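Local atomic coordinates of PrimPol AEP domain (PP-N190) (PDB entry 6ZP9), a protein that probably synthesises DNA for cyanophage S-2L, as the archaeo-eukaryotic primase (AEP) domain of a primase-polymerase. Residues R34-W39 with V46-T51; V85-G90 with H124-F129; V128-V133 with Y186-M191. All coordinates share one frame; numbering follows the deposited sequence.

Interaction 1 (R34-W39 with V46-T51)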
loop_
_atom_site.group_PDB
_atom_site.type_symbol
_atom_site.label_atom_id
_atom_site.label_comp_id
_atom_site.label_asym_id
_atom_site.label_seq_id
_atom_site.Cartn_x
_atom_site.Cartn_y
_atom_site.Cartn_z
ATOM N N ARG A 34 5.856 0.926 10.215
ATOM C CA ARG A 34 7.027 0.131 9.883
ATOM C C ARG A 34 7.455 0.400 8.445
ATOM O O ARG A 34 6.638 0.340 7.521
ATOM C CB ARG A 34 6.738 -1.359 10.084
ATOM C CG ARG A 34 6.374 -1.718 11.511
ATOM C CD ARG A 34 7.523 -1.403 12.454
ATOM N NE ARG A 34 8.695 -2.226 12.164
ATOM C CZ ARG A 34 9.834 -2.146 12.835
ATOM N NH1 ARG A 34 9.951 -1.278 13.829
ATOM N NH2 ARG A 34 10.852 -2.931 12.516
ATOM N N TYR A 35 8.738 0.698 8.273
ATOM C CA TYR A 35 9.354 0.953 6.982
ATOM C C TYR A 35 10.115 -0.284 6.526
ATOM O O TYR A 35 10.754 -0.965 7.336
ATOM C CB TYR A 35 10.303 2.144 7.099
ATOM C CG TYR A 35 11.041 2.561 5.853
ATOM C CD1 TYR A 35 10.356 3.007 4.725
ATOM C CD2 TYR A 35 12.440 2.566 5.819
ATOM C CE1 TYR A 35 11.038 3.417 3.582
ATOM C CE2 TYR A 35 13.132 2.975 4.680
ATOM C CZ TYR A 35 12.426 3.403 3.568
ATOM O OH TYR A 35 13.094 3.822 2.431
ATOM N N ARG A 36 10.033 -0.586 5.233
ATOM C CA ARG A 36 10.845 -1.644 4.639
ATOM C C ARG A 36 11.538 -1.067 3.418
ATOM O O ARG A 36 10.878 -0.549 2.514
ATOM C CB ARG A 36 10.012 -2.878 4.257
ATOM C CG ARG A 36 10.880 -4.109 3.961
ATOM C CD ARG A 36 10.093 -5.418 3.895
ATOM N NE ARG A 36 10.706 -6.376 2.972
ATOM C CZ ARG A 36 11.397 -7.458 3.329
ATOM N NH1 ARG A 36 11.919 -8.240 2.392
ATOM N NH2 ARG A 36 11.563 -7.762 4.610
ATOM N N ALA A 37 12.862 -1.118 3.405
ATOM C CA ALA A 37 13.644 -0.705 2.248
ATOM C C ALA A 37 14.104 -1.970 1.531
ATOM O O ALA A 37 14.739 -2.837 2.143
ATOM C CB ALA A 37 14.831 0.161 2.677
ATOM N N ILE A 38 13.760 -2.092 0.251
ATOM C CA ILE A 38 14.055 -3.290 -0.527
ATOM C C ILE A 38 14.963 -2.907 -1.687
ATOM O O ILE A 38 14.687 -1.935 -2.400
ATOM C CB ILE A 38 12.776 -3.970 -1.047
ATOM C CG1 ILE A 38 11.801 -4.211 0.111
ATOM C CG2 ILE A 38 13.124 -5.278 -1.753
ATOM C CD1 ILE A 38 10.543 -4.920 -0.307
ATOM N N TRP A 39 16.040 -3.675 -1.874
ATOM C CA TRP A 39 16.984 -3.384 -2.945
ATOM C C TRP A 39 16.372 -3.730 -4.306
ATOM O O TRP A 39 15.751 -4.786 -4.462
ATOM C CB TRP A 39 18.274 -4.172 -2.723
ATOM C CG TRP A 39 19.386 -3.734 -3.605
ATOM C CD1 TRP A 39 19.945 -4.437 -4.641
ATOM C CD2 TRP A 39 20.078 -2.484 -3.545
ATOM N NE1 TRP A 39 20.946 -3.692 -5.230
ATOM C CE2 TRP A 39 21.048 -2.492 -4.572
ATOM C CE3 TRP A 39 19.974 -1.359 -2.724
ATOM C CZ2 TRP A 39 21.904 -1.414 -4.799
ATOM C CZ3 TRP A 39 20.830 -0.289 -2.949
ATOM C CH2 TRP A 39 21.786 -0.328 -3.979
ATOM N N VAL A 46 20.894 -8.197 -1.666
ATOM C CA VAL A 46 21.059 -7.188 -0.625
ATOM C C VAL A 46 19.936 -7.355 0.387
ATOM O O VAL A 46 18.774 -7.545 0.016
ATOM C CB VAL A 46 21.051 -5.781 -1.244
ATOM C CG1 VAL A 46 21.085 -4.708 -0.179
ATOM C CG2 VAL A 46 22.224 -5.621 -2.191
ATOM N N LYS A 47 20.281 -7.300 1.664
ATOM C CA LYS A 47 19.295 -7.486 2.720
ATOM C C LYS A 47 18.356 -6.281 2.834
ATOM O O LYS A 47 18.791 -5.125 2.834
ATOM C CB LYS A 47 20.005 -7.718 4.049
ATOM C CG LYS A 47 19.092 -8.092 5.192
ATOM C CD LYS A 47 19.902 -8.292 6.458
ATOM C CE LYS A 47 19.081 -8.970 7.528
ATOM N NZ LYS A 47 19.876 -9.087 8.774
ATOM N N ALA A 48 17.059 -6.554 2.946
ATOM C CA ALA A 48 16.090 -5.485 3.164
ATOM C C ALA A 48 16.264 -4.877 4.553
ATOM O O ALA A 48 16.670 -5.551 5.502
ATOM C CB ALA A 48 14.661 -6.012 3.010
ATOM N N TRP A 49 15.961 -3.584 4.671
ATOM C CA TRP A 49 15.904 -2.929 5.975
ATOM C C TRP A 49 14.493 -3.033 6.525
ATOM O O TRP A 49 13.523 -2.807 5.801
ATOM C CB TRP A 49 16.260 -1.448 5.894
ATOM C CG TRP A 49 17.583 -1.095 5.321
ATOM C CD1 TRP A 49 18.498 -1.928 4.743
ATOM C CD2 TRP A 49 18.142 0.217 5.268
ATOM N NE1 TRP A 49 19.602 -1.211 4.335
ATOM C CE2 TRP A 49 19.403 0.111 4.647
ATOM C CE3 TRP A 49 17.699 1.478 5.694
ATOM C CZ2 TRP A 49 20.224 1.216 4.437
ATOM C CZ3 TRP A 49 18.513 2.576 5.479
ATOM C CH2 TRP A 49 19.763 2.436 4.860
ATOM N N THR A 50 14.382 -3.348 7.809
ATOM C CA THR A 50 13.097 -3.354 8.499
ATOM C C THR A 50 13.271 -2.502 9.747
ATOM O O THR A 50 14.029 -2.859 10.655
ATOM C CB THR A 50 12.654 -4.767 8.848
ATOM O OG1 THR A 50 13.723 -5.427 9.520
ATOM C CG2 THR A 50 12.330 -5.542 7.595
ATOM N N THR A 51 12.568 -1.380 9.810
ATOM C CA THR A 51 12.933 -0.350 10.769
ATOM C C THR A 51 11.745 0.589 10.953
ATOM O O THR A 51 10.837 0.614 10.115
ATOM C CB THR A 51 14.171 0.410 10.275
ATOM O OG1 THR A 51 14.710 1.212 11.327
ATOM C CG2 THR A 51 13.820 1.281 9.084
HETATM O O HOH W 1 13.552 -3.756 13.644
HETATM O O HOH W 2 16.415 -6.142 -0.411
#
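V46 sets its CG2 methyl on one face of the W39 indole. V46 CG2 is 3.7 Å from the centroid of the W39 five-membered ring and 15° off its normal. Behind it the two CB atoms, W39 CB and V46 CB, meet at 3.5 Å, so the fit is close. D44 accepts a hydrogen bond from W39 NE1, and the F66 ring meets the indole edge-to-face.

A second bump is the methyl of A48. It sits over the centre of the R36 guanidinium, with A48 CB 3.6 Å from R36 CZ. The R36 chain runs extended from CG to NE, which carries its flat end past T50 to A48. T50 CG2 touches the same group obliquely.

R34 takes the opposite shape. Its chain bends at chi2 (-62°) and chi3 (-64°) and curls back. The guanidinium therefore lies flat over the backbone carbonyl carbon of T51. Its NH2 reaches T50 O through a water and forms a salt bridge with D77.

On the face opposite R36 and T50, T51 CG2 abuts the edge of the Y35 ring, 3.8 Å from Y35 CD2. A37 CB meets W49 CB at 3.9 Å. Helix 55-64 packs on Y35, W49 and T51.

Four backbone hydrogen bonds tie the pairs Y35-T51 and A37-W49. In the bond from Y35 N to T51 O, 2.8 Å long, the donor is almost in line with the carbonyl. Past the last pair, a water links W39 N to V46 O. The arrangement is an antiparallel beta hairpin, and its strand 49-52 is an outer strand of a four-stranded antiparallel sheet.

Interaction 2 (V85-G90 with H124-F129)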
loop_
_atom_site.group_PDB
_atom_site.type_symbol
_atom_site.label_atom_id
_atom_site.label_comp_id
_atom_site.label_asym_id
_atom_site.label_seq_id
_atom_site.Cartn_x
_atom_site.Cartn_y
_atom_site.Cartn_z
ATOM N N VAL A 85 -5.831 -3.905 10.556
ATOM C CA VAL A 85 -5.497 -3.279 9.282
ATOM C C VAL A 85 -6.599 -2.272 8.966
ATOM O O VAL A 85 -7.783 -2.553 9.184
ATOM C CB VAL A 85 -5.338 -4.318 8.143
ATOM C CG1 VAL A 85 -4.672 -3.688 6.930
ATOM C CG2 VAL A 85 -4.521 -5.526 8.599
ATOM N N ASN A 86 -6.211 -1.087 8.479
ATOM C CA ASN A 86 -7.157 0.007 8.287
ATOM C C ASN A 86 -7.731 0.101 6.877
ATOM O O ASN A 86 -8.604 0.945 6.641
ATOM C CB ASN A 86 -6.494 1.340 8.618
ATOM C CG ASN A 86 -6.193 1.478 10.076
ATOM O OD1 ASN A 86 -6.729 0.725 10.891
ATOM N ND2 ASN A 86 -5.338 2.438 10.425
ATOM N N ALA A 87 -7.265 -0.720 5.939
ATOM C CA ALA A 87 -7.688 -0.631 4.549
ATOM C C ALA A 87 -7.540 -1.999 3.898
ATOM O O ALA A 87 -6.709 -2.802 4.321
ATOM C CB ALA A 87 -6.843 0.399 3.783
ATOM N N ILE A 88 -8.339 -2.260 2.864
ATOM C CA ILE A 88 -7.997 -3.297 1.897
ATOM C C ILE A 88 -7.414 -2.595 0.675
ATOM O O ILE A 88 -7.610 -1.391 0.466
ATOM C CB ILE A 88 -9.193 -4.202 1.511
ATOM C CG1 ILE A 88 -10.377 -3.356 1.024
ATOM C CG2 ILE A 88 -9.552 -5.129 2.682
ATOM C CD1 ILE A 88 -11.562 -4.190 0.554
ATOM N N PHE A 89 -6.684 -3.347 -0.146
ATOM C CA PHE A 89 -5.897 -2.735 -1.211
ATOM C C PHE A 89 -5.453 -3.809 -2.193
ATOM O O PHE A 89 -5.378 -4.995 -1.848
ATOM C CB PHE A 89 -4.678 -1.999 -0.642
ATOM C CG PHE A 89 -3.875 -2.821 0.339
ATOM C CD1 PHE A 89 -4.187 -2.803 1.693
ATOM C CD2 PHE A 89 -2.826 -3.612 -0.093
ATOM C CE1 PHE A 89 -3.469 -3.561 2.599
ATOM C CE2 PHE A 89 -2.099 -4.369 0.806
ATOM C CZ PHE A 89 -2.419 -4.342 2.159
ATOM N N GLY A 90 -5.137 -3.382 -3.414
ATOM C CA GLY A 90 -4.628 -4.341 -4.380
ATOM C C GLY A 90 -4.139 -3.671 -5.644
ATOM O O GLY A 90 -4.182 -2.447 -5.791
ATOM N N HIS A 124 -1.863 1.316 -7.545
ATOM C CA HIS A 124 -2.309 0.747 -6.279
ATOM C C HIS A 124 -3.638 1.377 -5.874
ATOM O O HIS A 124 -3.795 2.602 -5.935
ATOM C CB HIS A 124 -1.257 0.964 -5.191
ATOM C CG HIS A 124 -0.019 0.140 -5.384
ATOM N ND1 HIS A 124 1.016 0.117 -4.473
ATOM C CD2 HIS A 124 0.347 -0.689 -6.388
ATOM C CE1 HIS A 124 1.961 -0.698 -4.903
ATOM N NE2 HIS A 124 1.581 -1.201 -6.064
ATOM N N HIS A 125 -4.595 0.537 -5.481
ATOM C CA HIS A 125 -5.932 0.972 -5.095
ATOM C C HIS A 125 -6.148 0.678 -3.619
ATOM O O HIS A 125 -5.854 -0.428 -3.162
ATOM C CB HIS A 125 -7.005 0.254 -5.920
ATOM C CG HIS A 125 -6.689 0.182 -7.377
ATOM N ND1 HIS A 125 -7.144 1.116 -8.283
ATOM C CD2 HIS A 125 -5.957 -0.708 -8.089
ATOM C CE1 HIS A 125 -6.703 0.807 -9.489
ATOM N NE2 HIS A 125 -5.981 -0.296 -9.399
ATOM N N TYR A 126 -6.672 1.652 -2.884
ATOM C CA TYR A 126 -6.940 1.505 -1.459
ATOM C C TYR A 126 -8.393 1.830 -1.120
ATOM O O TYR A 126 -8.953 2.817 -1.607
ATOM C CB TYR A 126 -6.059 2.423 -0.638
ATOM C CG TYR A 126 -4.593 2.084 -0.573
ATOM C CD1 TYR A 126 -3.724 2.477 -1.586
ATOM C CD2 TYR A 126 -4.068 1.434 0.533
ATOM C CE1 TYR A 126 -2.377 2.217 -1.502
ATOM C CE2 TYR A 126 -2.729 1.161 0.623
ATOM C CZ TYR A 126 -1.887 1.559 -0.388
ATOM O OH TYR A 126 -0.541 1.297 -0.288
ATOM N N TRP A 127 -8.982 1.027 -0.240
ATOM C CA TRP A 127 -10.294 1.299 0.333
ATOM C C TRP A 127 -10.117 1.351 1.849
ATOM O O TRP A 127 -9.808 0.331 2.479
ATOM C CB TRP A 127 -11.313 0.232 -0.078
ATOM C CG TRP A 127 -11.665 0.203 -1.551
ATOM C CD1 TRP A 127 -12.783 0.737 -2.146
ATOM C CD2 TRP A 127 -10.919 -0.424 -2.600
ATOM N NE1 TRP A 127 -12.763 0.490 -3.501
ATOM C CE2 TRP A 127 -11.636 -0.224 -3.805
ATOM C CE3 TRP A 127 -9.711 -1.130 -2.643
ATOM C CZ2 TRP A 127 -11.179 -0.697 -5.037
ATOM C CZ3 TRP A 127 -9.258 -1.602 -3.877
ATOM C CH2 TRP A 127 -9.995 -1.384 -5.054
ATOM N N VAL A 128 -10.295 2.541 2.436
ATOM C CA VAL A 128 -9.995 2.775 3.846
ATOM C C VAL A 128 -11.275 2.673 4.660
ATOM O O VAL A 128 -12.316 3.212 4.265
ATOM C CB VAL A 128 -9.333 4.151 4.039
ATOM C CG1 VAL A 128 -9.005 4.373 5.510
ATOM C CG2 VAL A 128 -8.079 4.245 3.178
ATOM N N PHE A 129 -11.202 1.987 5.800
ATOM C CA PHE A 129 -12.358 1.814 6.668
ATOM C C PHE A 129 -12.397 2.890 7.753
ATOM O O PHE A 129 -11.388 3.528 8.069
ATOM C CB PHE A 129 -12.344 0.425 7.306
ATOM C CG PHE A 129 -12.376 -0.687 6.310
ATOM C CD1 PHE A 129 -13.550 -0.992 5.634
ATOM C CD2 PHE A 129 -11.233 -1.427 6.042
ATOM C CE1 PHE A 129 -13.583 -2.018 4.704
ATOM C CE2 PHE A 129 -11.257 -2.451 5.117
ATOM C CZ PHE A 129 -12.434 -2.747 4.445
HETATM O O HOH W 3 -9.443 2.416 9.598
#
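The backbones of A87-G90 and H124-F129 run antiparallel, with strand axes 4.7 Å apart at closest approach. They are neighbouring strands of a four-stranded antiparallel sheet, and 85-90 is an outer strand. I88-W127 and G90-H125 are the hydrogen-bonded pairs. F129 N adds a bond to N86 O where the first strand turns a corner.

A87, F89, Y126 and V128 share one face. F89 CB lies over the Y126 ring, 4.1 Å from its centroid. With CG between N and carbonyl carbon (chi1 49°), F89 presents CB, not its ring, to the Y126 face. The rings are only oblique, planes 35° apart. A87 CB comes to the edge of the Y126 ring. F114 stacks on Y126, and M162 of the other sheet touches both aromatic residues.

I88 and W127 point to the opposite face. I88 CG1 packs on W127 CB at 3.9 Å, while I88 CG2 meets F129 CE2 at 4.0 Å. I88 thus touches the F129 ring with its branches and W127 at its CB. M191 of helix 188-194 touches all three residues. W127 NE1 is satisfied by P110 O.

The H125 ring turns an edge to G90, with CD2 3.4 Å from the carbonyl oxygen G90 O.

Interaction 3 (V128-V133 with Y186-M191)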
loop_
_atom_site.group_PDB
_atom_site.type_symbol
_atom_site.label_atom_id
_atom_site.label_comp_id
_atom_site.label_asym_id
_atom_site.label_seq_id
_atom_site.Cartn_x
_atom_site.Cartn_y
_atom_site.Cartn_z
ATOM N N VAL A 128 -10.295 2.541 2.436
ATOM C CA VAL A 128 -9.995 2.775 3.846
ATOM C C VAL A 128 -11.275 2.673 4.660
ATOM O O VAL A 128 -12.316 3.212 4.265
ATOM C CB VAL A 128 -9.333 4.151 4.039
ATOM C CG1 VAL A 128 -9.005 4.373 5.510
ATOM C CG2 VAL A 128 -8.079 4.245 3.178
ATOM N N PHE A 129 -11.202 1.987 5.800
ATOM C CA PHE A 129 -12.358 1.814 6.668
ATOM C C PHE A 129 -12.397 2.890 7.753
ATOM O O PHE A 129 -11.388 3.528 8.069
ATOM C CB PHE A 129 -12.344 0.425 7.306
ATOM C CG PHE A 129 -12.376 -0.687 6.310
ATOM C CD1 PHE A 129 -13.550 -0.992 5.634
ATOM C CD2 PHE A 129 -11.233 -1.427 6.042
ATOM C CE1 PHE A 129 -13.583 -2.018 4.704
ATOM C CE2 PHE A 129 -11.257 -2.451 5.117
ATOM C CZ PHE A 129 -12.434 -2.747 4.445
ATOM N N HIS A 130 -13.590 3.084 8.330
ATOM C CA HIS A 130 -13.746 4.077 9.388
ATOM C C HIS A 130 -13.077 3.651 10.695
ATOM O O HIS A 130 -12.725 4.514 11.509
ATOM C CB HIS A 130 -15.238 4.391 9.605
ATOM C CG HIS A 130 -16.076 3.206 9.982
ATOM N ND1 HIS A 130 -15.934 2.539 11.182
ATOM C CD2 HIS A 130 -17.094 2.588 9.331
ATOM C CE1 HIS A 130 -16.812 1.550 11.246
ATOM N NE2 HIS A 130 -17.531 1.561 10.139
ATOM N N SER A 131 -12.863 2.358 10.899
ATOM C CA SER A 131 -12.243 1.825 12.105
ATOM C C SER A 131 -11.285 0.708 11.725
ATOM O O SER A 131 -11.423 0.105 10.655
ATOM C CB SER A 131 -13.299 1.290 13.087
ATOM O OG SER A 131 -14.321 2.252 13.320
ATOM N N PRO A 132 -10.301 0.406 12.579
ATOM C CA PRO A 132 -9.397 -0.709 12.283
ATOM C C PRO A 132 -10.164 -2.018 12.235
ATOM O O PRO A 132 -11.121 -2.218 12.979
ATOM C CB PRO A 132 -8.404 -0.687 13.451
ATOM C CG PRO A 132 -8.514 0.692 14.035
ATOM C CD PRO A 132 -9.961 1.050 13.859
ATOM N N VAL A 133 -9.731 -2.912 11.354
ATOM C CA VAL A 133 -10.384 -4.200 11.128
ATOM C C VAL A 133 -9.494 -5.305 11.682
ATOM O O VAL A 133 -8.294 -5.344 11.390
ATOM C CB VAL A 133 -10.673 -4.408 9.629
ATOM C CG1 VAL A 133 -11.338 -5.754 9.353
ATOM C CG2 VAL A 133 -11.558 -3.270 9.118
ATOM N N TYR A 186 -15.069 3.498 4.359
ATOM C CA TYR A 186 -15.987 2.390 4.142
ATOM C C TYR A 186 -16.260 1.661 5.448
ATOM O O TYR A 186 -15.538 1.803 6.438
ATOM C CB TYR A 186 -15.437 1.411 3.091
ATOM C CG TYR A 186 -15.554 1.969 1.701
ATOM C CD1 TYR A 186 -16.723 1.820 0.974
ATOM C CD2 TYR A 186 -14.519 2.704 1.139
ATOM C CE1 TYR A 186 -16.854 2.361 -0.283
ATOM C CE2 TYR A 186 -14.639 3.256 -0.126
ATOM C CZ TYR A 186 -15.813 3.085 -0.831
ATOM O OH TYR A 186 -15.946 3.627 -2.093
ATOM N N ASP A 187 -17.326 0.882 5.436
ATOM C CA ASP A 187 -17.667 0.045 6.559
ATOM C C ASP A 187 -17.388 -1.400 6.203
ATOM O O ASP A 187 -17.814 -1.857 5.134
ATOM C CB ASP A 187 -19.136 0.219 6.934
ATOM C CG ASP A 187 -19.576 -0.753 7.999
ATOM O OD1 ASP A 187 -19.289 -0.491 9.186
ATOM O OD2 ASP A 187 -20.193 -1.784 7.644
ATOM N N PRO A 188 -16.670 -2.138 7.049
ATOM C CA PRO A 188 -16.281 -3.510 6.677
ATOM C C PRO A 188 -17.457 -4.454 6.489
ATOM O O PRO A 188 -17.369 -5.393 5.684
ATOM C CB PRO A 188 -15.390 -3.952 7.845
ATOM C CG PRO A 188 -15.667 -2.975 8.951
ATOM C CD PRO A 188 -16.033 -1.695 8.296
ATOM N N GLY A 189 -18.552 -4.249 7.218
ATOM C CA GLY A 189 -19.717 -5.094 7.019
ATOM C C GLY A 189 -20.390 -4.830 5.688
ATOM O O GLY A 189 -20.788 -5.765 4.989
ATOM N N GLN A 190 -20.531 -3.558 5.321
ATOM C CA GLN A 190 -21.059 -3.229 4.003
ATOM C C GLN A 190 -20.148 -3.768 2.912
ATOM O O GLN A 190 -20.619 -4.270 1.891
ATOM C CB GLN A 190 -21.230 -1.712 3.864
ATOM C CG GLN A 190 -22.204 -1.120 4.866
ATOM C CD GLN A 190 -22.599 0.305 4.531
ATOM O OE1 GLN A 190 -21.768 1.215 4.550
ATOM N NE2 GLN A 190 -23.875 0.506 4.212
ATOM N N MET A 191 -18.834 -3.686 3.123
ATOM C CA MET A 191 -17.890 -4.174 2.123
ATOM C C MET A 191 -18.009 -5.682 1.952
ATOM O O MET A 191 -17.876 -6.205 0.837
ATOM C CB MET A 191 -16.462 -3.773 2.520
ATOM C CG MET A 191 -15.419 -4.086 1.472
ATOM S SD MET A 191 -15.619 -3.059 -0.002
ATOM C CE MET A 191 -14.767 -1.576 0.541
#
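H130 and D187 form a histidine-carboxylate hydrogen bond, and the same carboxylate caps a helix. H130 NE2 donates to D187 OD1 at 2.9 Å, on the lone pair that points away from OD2. The ring and carboxylate planes are only 24° apart. H130 CG lies between its backbone N and carbonyl carbon (chi1 59°), which swings the ring toward D187. S131 OG is 2.7 Å from H130 ND1, also a hydrogen bond. Held at both nitrogens, the ring is probably fixed in rotation.

D187 is the N-cap of helix 188-194. Its OD2 accepts from Q190 N, so both carboxylate oxygens are engaged. The helix start would probably stabilise the negative charge.

Beneath this pair the backbones meet in a single bridge between F129 and Y186. Y186 N donates to V128 O at 2.8 Å, and H130 N to Y186 O at 3.0 Å.

P188 packs its CD on F129 CD1 at 3.7 Å, and M191 CB comes to the edge of the same ring. The V133 and P188 side chains slide past each other. The Y186 ring leads away to meet W127 edge-to-face, and its side chain lies about 6 Å from a bound calcium ion.

Following the chain from the N terminus, interaction 1 comes first and closes the short hairpin loop 40-45. Interaction 2 closes the longer loop 91-123, which holds helix 97-102 and strand 114-117. Interaction 3 closes the loop 134-185, with helix 135-149 and strands 161-163 and 177-179. The three follow in series, and 3 begins on the strand where 2 ends. Interactions 2 and 3 share V128 and F129, and V85 O probably accepts a hydrogen bond from V133 N. Interaction 1 belongs to one four-stranded sheet. Interaction 2 belongs to the other, which interaction 3 ties to the C-terminal helix. Interactions 1 and 3 lie on opposite sides of the chain's centre, with centres about 29 Å apart.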